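Local coordinates for SPbeta prophage-derived uncharacterized protein YopX (Bacillus subtilis, PDB 2I2L) that is of unknown function but forms an all-beta homodimer, is encoded within the SPbeta prophage, and gives its name to the YopX family, at residues 3-8 / 31-36; 21-26 / 52-57. All blocks are in the same frame, centred on the assembly; numbering follows the deposited sequence.

Contact 1 of 2, residues 3-8 / 31-36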
loop_
_atom_site.group_PDB
_atom_site.type_symbol
_atom_site.label_atom_id
_atom_site.label_comp_id
_atom_site.label_asym_id
_atom_site.label_seq_id
_atom_site.Cartn_x
_atom_site.Cartn_y
_atom_site.Cartn_z
ATOM N N THR B 3 6.044 4.165 4.511
ATOM C CA THR B 3 5.786 5.579 4.358
ATOM C C THR B 3 6.025 6.172 2.981
ATOM O O THR B 3 5.502 7.238 2.673
ATOM C CB THR B 3 6.585 6.352 5.436
ATOM O OG1 THR B 3 5.753 6.529 6.587
ATOM C CG2 THR B 3 7.053 7.695 4.925
ATOM N N ALA B 4 6.794 5.481 2.149
ATOM C CA ALA B 4 7.094 5.976 0.802
ATOM C C ALA B 4 5.856 6.317 -0.025
ATOM O O ALA B 4 4.899 5.539 -0.107
ATOM C CB ALA B 4 7.954 4.965 0.039
ATOM N N TYR B 5 5.888 7.501 -0.626
ATOM C CA TYR B 5 4.809 7.960 -1.487
ATOM C C TYR B 5 5.380 9.065 -2.370
ATOM O O TYR B 5 6.494 9.553 -2.134
ATOM C CB TYR B 5 3.624 8.507 -0.668
ATOM C CG TYR B 5 3.875 9.858 -0.052
ATOM C CD1 TYR B 5 4.433 9.968 1.210
ATOM C CD2 TYR B 5 3.650 11.032 -0.782
ATOM C CE1 TYR B 5 4.779 11.209 1.740
ATOM C CE2 TYR B 5 3.993 12.272 -0.273
ATOM C CZ TYR B 5 4.565 12.357 0.992
ATOM O OH TYR B 5 4.977 13.573 1.503
ATOM N N ARG B 6 4.615 9.426 -3.394
ATOM C CA ARG B 6 4.969 10.496 -4.324
ATOM C C ARG B 6 3.651 11.112 -4.793
ATOM O O ARG B 6 2.650 10.412 -4.947
ATOM C CB ARG B 6 5.758 9.951 -5.535
ATOM C CG ARG B 6 5.175 8.680 -6.129
ATOM C CD ARG B 6 5.095 8.693 -7.651
ATOM N NE ARG B 6 6.223 8.032 -8.306
ATOM C CZ ARG B 6 6.093 7.118 -9.271
ATOM N NH1 ARG B 6 4.886 6.748 -9.700
ATOM N NH2 ARG B 6 7.174 6.565 -9.808
ATOM N N VAL B 7 3.631 12.424 -4.978
ATOM C CA VAL B 7 2.423 13.073 -5.459
ATOM C C VAL B 7 2.712 13.881 -6.702
ATOM O O VAL B 7 3.718 14.588 -6.791
ATOM C CB VAL B 7 1.792 14.021 -4.421
ATOM C CG1 VAL B 7 1.226 13.238 -3.265
ATOM C CG2 VAL B 7 2.816 14.997 -3.939
ATOM N N TRP B 8 1.823 13.734 -7.672
ATOM C CA TRP B 8 1.901 14.466 -8.922
ATOM C C TRP B 8 0.948 15.628 -8.654
ATOM O O TRP B 8 -0.231 15.404 -8.370
ATOM C CB TRP B 8 1.372 13.595 -10.054
ATOM C CG TRP B 8 1.344 14.261 -11.387
ATOM C CD1 TRP B 8 0.248 14.463 -12.178
ATOM C CD2 TRP B 8 2.469 14.725 -12.139
ATOM N NE1 TRP B 8 0.620 15.014 -13.382
ATOM C CE2 TRP B 8 1.983 15.185 -13.388
ATOM C CE3 TRP B 8 3.849 14.795 -11.887
ATOM C CZ2 TRP B 8 2.816 15.703 -14.377
ATOM C CZ3 TRP B 8 4.683 15.314 -12.880
ATOM C CH2 TRP B 8 4.160 15.758 -14.107
ATOM N N TRP B 31 -6.435 14.123 1.226
ATOM C CA TRP B 31 -5.032 14.268 1.552
ATOM C C TRP B 31 -4.563 15.623 1.068
ATOM O O TRP B 31 -5.213 16.252 0.233
ATOM C CB TRP B 31 -4.199 13.156 0.914
ATOM C CG TRP B 31 -4.283 13.081 -0.575
ATOM C CD1 TRP B 31 -4.976 12.172 -1.305
ATOM C CD2 TRP B 31 -3.583 13.902 -1.515
ATOM N NE1 TRP B 31 -4.745 12.362 -2.639
ATOM C CE2 TRP B 31 -3.894 13.414 -2.800
ATOM C CE3 TRP B 31 -2.718 15.003 -1.395
ATOM C CZ2 TRP B 31 -3.372 13.980 -3.965
ATOM C CZ3 TRP B 31 -2.191 15.575 -2.558
ATOM C CH2 TRP B 31 -2.522 15.059 -3.830
ATOM N N THR B 32 -3.436 16.079 1.595
ATOM C CA THR B 32 -2.893 17.375 1.215
ATOM C C THR B 32 -1.385 17.393 1.331
ATOM O O THR B 32 -0.837 17.108 2.392
ATOM C CB THR B 32 -3.415 18.473 2.127
ATOM O OG1 THR B 32 -4.844 18.524 2.051
ATOM C CG2 THR B 32 -2.812 19.808 1.727
ATOM N N LEU B 33 -0.706 17.739 0.251
ATOM C CA LEU B 33 0.736 17.797 0.313
ATOM C C LEU B 33 1.142 19.168 0.838
ATOM O O LEU B 33 0.887 20.176 0.192
ATOM C CB LEU B 33 1.349 17.584 -1.063
ATOM C CG LEU B 33 2.874 17.601 -0.992
ATOM C CD1 LEU B 33 3.373 16.301 -0.372
ATOM C CD2 LEU B 33 3.454 17.785 -2.386
ATOM N N LYS B 34 1.750 19.207 2.020
ATOM C CA LYS B 34 2.207 20.466 2.599
ATOM C C LYS B 34 3.723 20.548 2.426
ATOM O O LYS B 34 4.373 19.548 2.111
ATOM C CB LYS B 34 1.873 20.545 4.093
ATOM C CG LYS B 34 0.395 20.440 4.445
ATOM C CD LYS B 34 -0.422 21.547 3.800
ATOM C CE LYS B 34 -1.798 21.676 4.447
ATOM N NZ LYS B 34 -1.719 22.287 5.803
ATOM N N ARG B 35 4.275 21.743 2.628
ATOM C CA ARG B 35 5.709 21.981 2.522
ATOM C C ARG B 35 6.093 23.106 3.481
ATOM O O ARG B 35 5.511 24.191 3.456
ATOM C CB ARG B 35 6.081 22.366 1.090
ATOM C CG ARG B 35 7.491 22.928 0.953
ATOM C CD ARG B 35 7.706 23.634 -0.395
ATOM N NE ARG B 35 7.910 22.707 -1.507
ATOM C CZ ARG B 35 8.971 21.909 -1.639
ATOM N NH1 ARG B 35 9.939 21.917 -0.727
ATOM N NH2 ARG B 35 9.065 21.093 -2.684
ATOM N N LEU B 36 7.073 22.834 4.334
ATOM C CA LEU B 36 7.541 23.808 5.310
ATOM C C LEU B 36 8.628 24.692 4.695
ATOM O O LEU B 36 9.695 24.210 4.301
ATOM C CB LEU B 36 8.070 23.074 6.546
ATOM C CG LEU B 36 8.237 23.891 7.824
ATOM C CD1 LEU B 36 9.325 24.910 7.613
ATOM C CD2 LEU B 36 6.930 24.570 8.192
#
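Val7 faces Leu33 and Trp31 with a different methyl turned to each. Its CG1 lies anti to the carbonyl carbon (chi1 -69°) and is directed over one face of the Trp31 indole, with CZ3 of Trp31 the nearest ring atom at 4.2 Å. Val7 and Trp31 extend toward each other from their two strands, and the methyl lies over the benzo part of the indole. The other branch of Val7, CG2, is directed at the isobutyl group of Leu33, where it meets CD2 of Leu33 at 3.3 Å and CD1 of Leu33 at 3.8 Å. With CG anti to the backbone N (chi1 -178°) the side chain of Leu33 reaches out toward strand 5-8, and chi2 of 74° sets its two methyls. CD1 of Leu33 has a second neighbour in Tyr5: it sits near the plane of the phenol, at the ring's edge, 3.7 Å from OH of Tyr5 and 4.1 Å from CE2 of Tyr5. One aromatic ring is thus approached by its face and the other by its edge, and no hydrogen bond joins the two segments. Beyond them, Leu33 also packs on Val44 and Val45, Trp31 on Leu54, and Tyr5 on Ile25 of the second subunit. Strand 5-8 belongs to a four-stranded antiparallel sheet and strand 31-36 lies between strands 21-25 and 41-46 in a second antiparallel sheet; their segments run 93° apart, with axes 9.3 Å from each other. Two sheets meeting face to face at nearly a right angle through apolar side chains are the mark of orthogonal beta-sheet packing.

Contact 2 of 2, residues 21-26 / 52-57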
loop_
_atom_site.group_PDB
_atom_site.type_symbol
_atom_site.label_atom_id
_atom_site.label_comp_id
_atom_site.label_asym_id
_atom_site.label_seq_id
_atom_site.Cartn_x
_atom_site.Cartn_y
_atom_site.Cartn_z
ATOM N N LEU B 21 8.581 18.319 2.753
ATOM C CA LEU B 21 7.262 17.860 2.344
ATOM C C LEU B 21 6.594 17.006 3.392
ATOM O O LEU B 21 7.188 16.053 3.899
ATOM C CB LEU B 21 7.336 17.050 1.056
ATOM C CG LEU B 21 7.109 17.806 -0.246
ATOM C CD1 LEU B 21 8.286 18.752 -0.477
ATOM C CD2 LEU B 21 6.959 16.811 -1.407
ATOM N N SER B 22 5.352 17.335 3.716
ATOM C CA SER B 22 4.613 16.536 4.678
ATOM C C SER B 22 3.246 16.222 4.086
ATOM O O SER B 22 2.510 17.123 3.701
ATOM C CB SER B 22 4.445 17.282 6.002
ATOM O OG SER B 22 3.393 18.228 5.930
ATOM N N LEU B 23 2.922 14.937 3.998
ATOM C CA LEU B 23 1.646 14.483 3.467
ATOM C C LEU B 23 0.607 14.427 4.597
ATOM O O LEU B 23 0.862 13.864 5.662
ATOM C CB LEU B 23 1.817 13.099 2.857
ATOM C CG LEU B 23 0.606 12.582 2.090
ATOM C CD1 LEU B 23 0.323 13.503 0.904
ATOM C CD2 LEU B 23 0.888 11.152 1.619
ATOM N N ILE B 24 -0.564 15.002 4.365
ATOM C CA ILE B 24 -1.595 15.014 5.396
ATOM C C ILE B 24 -2.871 14.295 4.988
ATOM O O ILE B 24 -3.580 14.738 4.087
ATOM C CB ILE B 24 -2.000 16.475 5.794
ATOM C CG1 ILE B 24 -0.754 17.367 5.877
ATOM C CG2 ILE B 24 -2.773 16.465 7.122
ATOM C CD1 ILE B 24 0.345 16.839 6.799
ATOM N N ILE B 25 -3.176 13.206 5.678
ATOM C CA ILE B 25 -4.387 12.450 5.401
ATOM C C ILE B 25 -5.488 12.890 6.375
ATOM O O ILE B 25 -5.338 12.764 7.591
ATOM C CB ILE B 25 -4.145 10.940 5.583
ATOM C CG1 ILE B 25 -3.228 10.420 4.481
ATOM C CG2 ILE B 25 -5.473 10.205 5.571
ATOM C CD1 ILE B 25 -2.771 9.022 4.704
ATOM N N LYS B 26 -6.593 13.408 5.853
ATOM C CA LYS B 26 -7.672 13.839 6.730
ATOM C C LYS B 26 -8.694 12.737 6.968
ATOM O O LYS B 26 -8.723 11.723 6.259
ATOM C CB LYS B 26 -8.375 15.074 6.168
ATOM C CG LYS B 26 -8.066 16.374 6.913
ATOM C CD LYS B 26 -6.875 17.137 6.318
ATOM C CE LYS B 26 -6.647 18.500 7.019
ATOM N NZ LYS B 26 -5.639 19.372 6.303
ATOM N N ALA B 52 -3.917 16.165 -9.934
ATOM C CA ALA B 52 -2.934 15.594 -9.006
ATOM C C ALA B 52 -3.289 14.185 -8.552
ATOM O O ALA B 52 -4.459 13.800 -8.540
ATOM C CB ALA B 52 -2.791 16.505 -7.797
ATOM N N ALA B 53 -2.271 13.425 -8.165
ATOM C CA ALA B 53 -2.488 12.056 -7.716
ATOM C C ALA B 53 -1.505 11.577 -6.640
ATOM O O ALA B 53 -0.304 11.871 -6.702
ATOM C CB ALA B 53 -2.440 11.110 -8.919
ATOM N N LEU B 54 -2.032 10.837 -5.662
ATOM C CA LEU B 54 -1.239 10.272 -4.567
ATOM C C LEU B 54 -0.874 8.820 -4.934
ATOM O O LEU B 54 -1.756 7.990 -5.157
ATOM C CB LEU B 54 -2.059 10.277 -3.265
ATOM C CG LEU B 54 -1.354 10.383 -1.899
ATOM C CD1 LEU B 54 -2.328 10.044 -0.800
ATOM C CD2 LEU B 54 -0.167 9.446 -1.821
HETATM N N MSE B 55 0.422 8.522 -5.000
HETATM C CA MSE B 55 0.897 7.171 -5.315
HETATM C C MSE B 55 1.808 6.598 -4.213
HETATM O O MSE B 55 2.866 7.160 -3.887
HETATM C CB MSE B 55 1.647 7.180 -6.636
HETATM C CG MSE B 55 0.809 7.637 -7.816
HETATM SE SE MSE B 55 1.950 8.500 -9.138
HETATM C CE MSE B 55 2.115 10.207 -8.243
ATOM N N TRP B 56 1.391 5.474 -3.640
ATOM C CA TRP B 56 2.174 4.835 -2.593
ATOM C C TRP B 56 3.308 3.987 -3.148
ATOM O O TRP B 56 3.301 3.570 -4.317
ATOM C CB TRP B 56 1.292 3.946 -1.722
ATOM C CG TRP B 56 0.224 4.680 -1.004
ATOM C CD1 TRP B 56 -1.114 4.568 -1.210
ATOM C CD2 TRP B 56 0.391 5.623 0.064
ATOM N NE1 TRP B 56 -1.797 5.383 -0.338
ATOM C CE2 TRP B 56 -0.898 6.041 0.454
ATOM C CE3 TRP B 56 1.501 6.149 0.728
ATOM C CZ2 TRP B 56 -1.108 6.963 1.486
ATOM C CZ3 TRP B 56 1.288 7.066 1.759
ATOM C CH2 TRP B 56 -0.009 7.461 2.123
ATOM N N GLY B 57 4.283 3.724 -2.291
ATOM C CA GLY B 57 5.395 2.909 -2.713
ATOM C C GLY B 57 5.477 1.637 -1.904
ATOM O O GLY B 57 4.978 1.573 -0.793
#
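Leu23 reaches Leu54 and Trp56 through a single methyl, CD2. With CG anti to the backbone N (chi1 -172°), the Leu23 side chain extends toward the facing strand, where CD2 of Leu23 lies 4.0 Å from CD2 of Leu54, the two leucines meeting tip to tip, and 3.8 Å from CH2 of Trp56. CD2 of Leu54 is placed over the centre of the Trp56 ring system, 4.1 Å above the plane; this methyl therefore covers an indole face while touching Leu23. Ile25 approaches the same indole differently. Its outer bond is extended (chi2 171°), bringing CD1 of Ile25 to the benzo edge, near the ring plane, 4.1 Å from CH2 of Trp56. The indole itself starts out neither directly at strand 21-25 nor away from it, yet its six-membered ring ends among these methyls. Its NE1 is hydrogen-bonded to the backbone O of Asn2 in the second subunit, whose own Trp56 also meets this ring. Residues 23-25 pair antiparallel with a strand of that subunit, continuing the sheet across the interface. Strands 21-25 and 53-56 cross at nearly a right angle, so this apolar cluster belongs to an orthogonal sheet-on-sheet core that runs into the dimer interface.

Overall arrangement
Contacts 1 and 2 join the same two sheets and have centres about 4 Å apart: strands 5-8 and 53-60 are neighbours in one sheet, 21-25 and 31-36 in the other. Backbone bonds within each sheet, such as Ser22 with Lys34 and Arg6 with Met55, tie the two contacts together. Both are core contacts and apolar, though Leu54 in contact 2 is partly exposed, whereas all touching residues of contact 1 are buried; Tyr5 on Leu23 and Trp31 on Leu54 bridge them. Contact 1 brings methyls against two separate aromatic rings, whereas contact 2 gathers them round one indole. Each touches the second subunit, but contact 2 more extensively, since strand 21-25, outermost in its own chain, pairs with a strand of that partner.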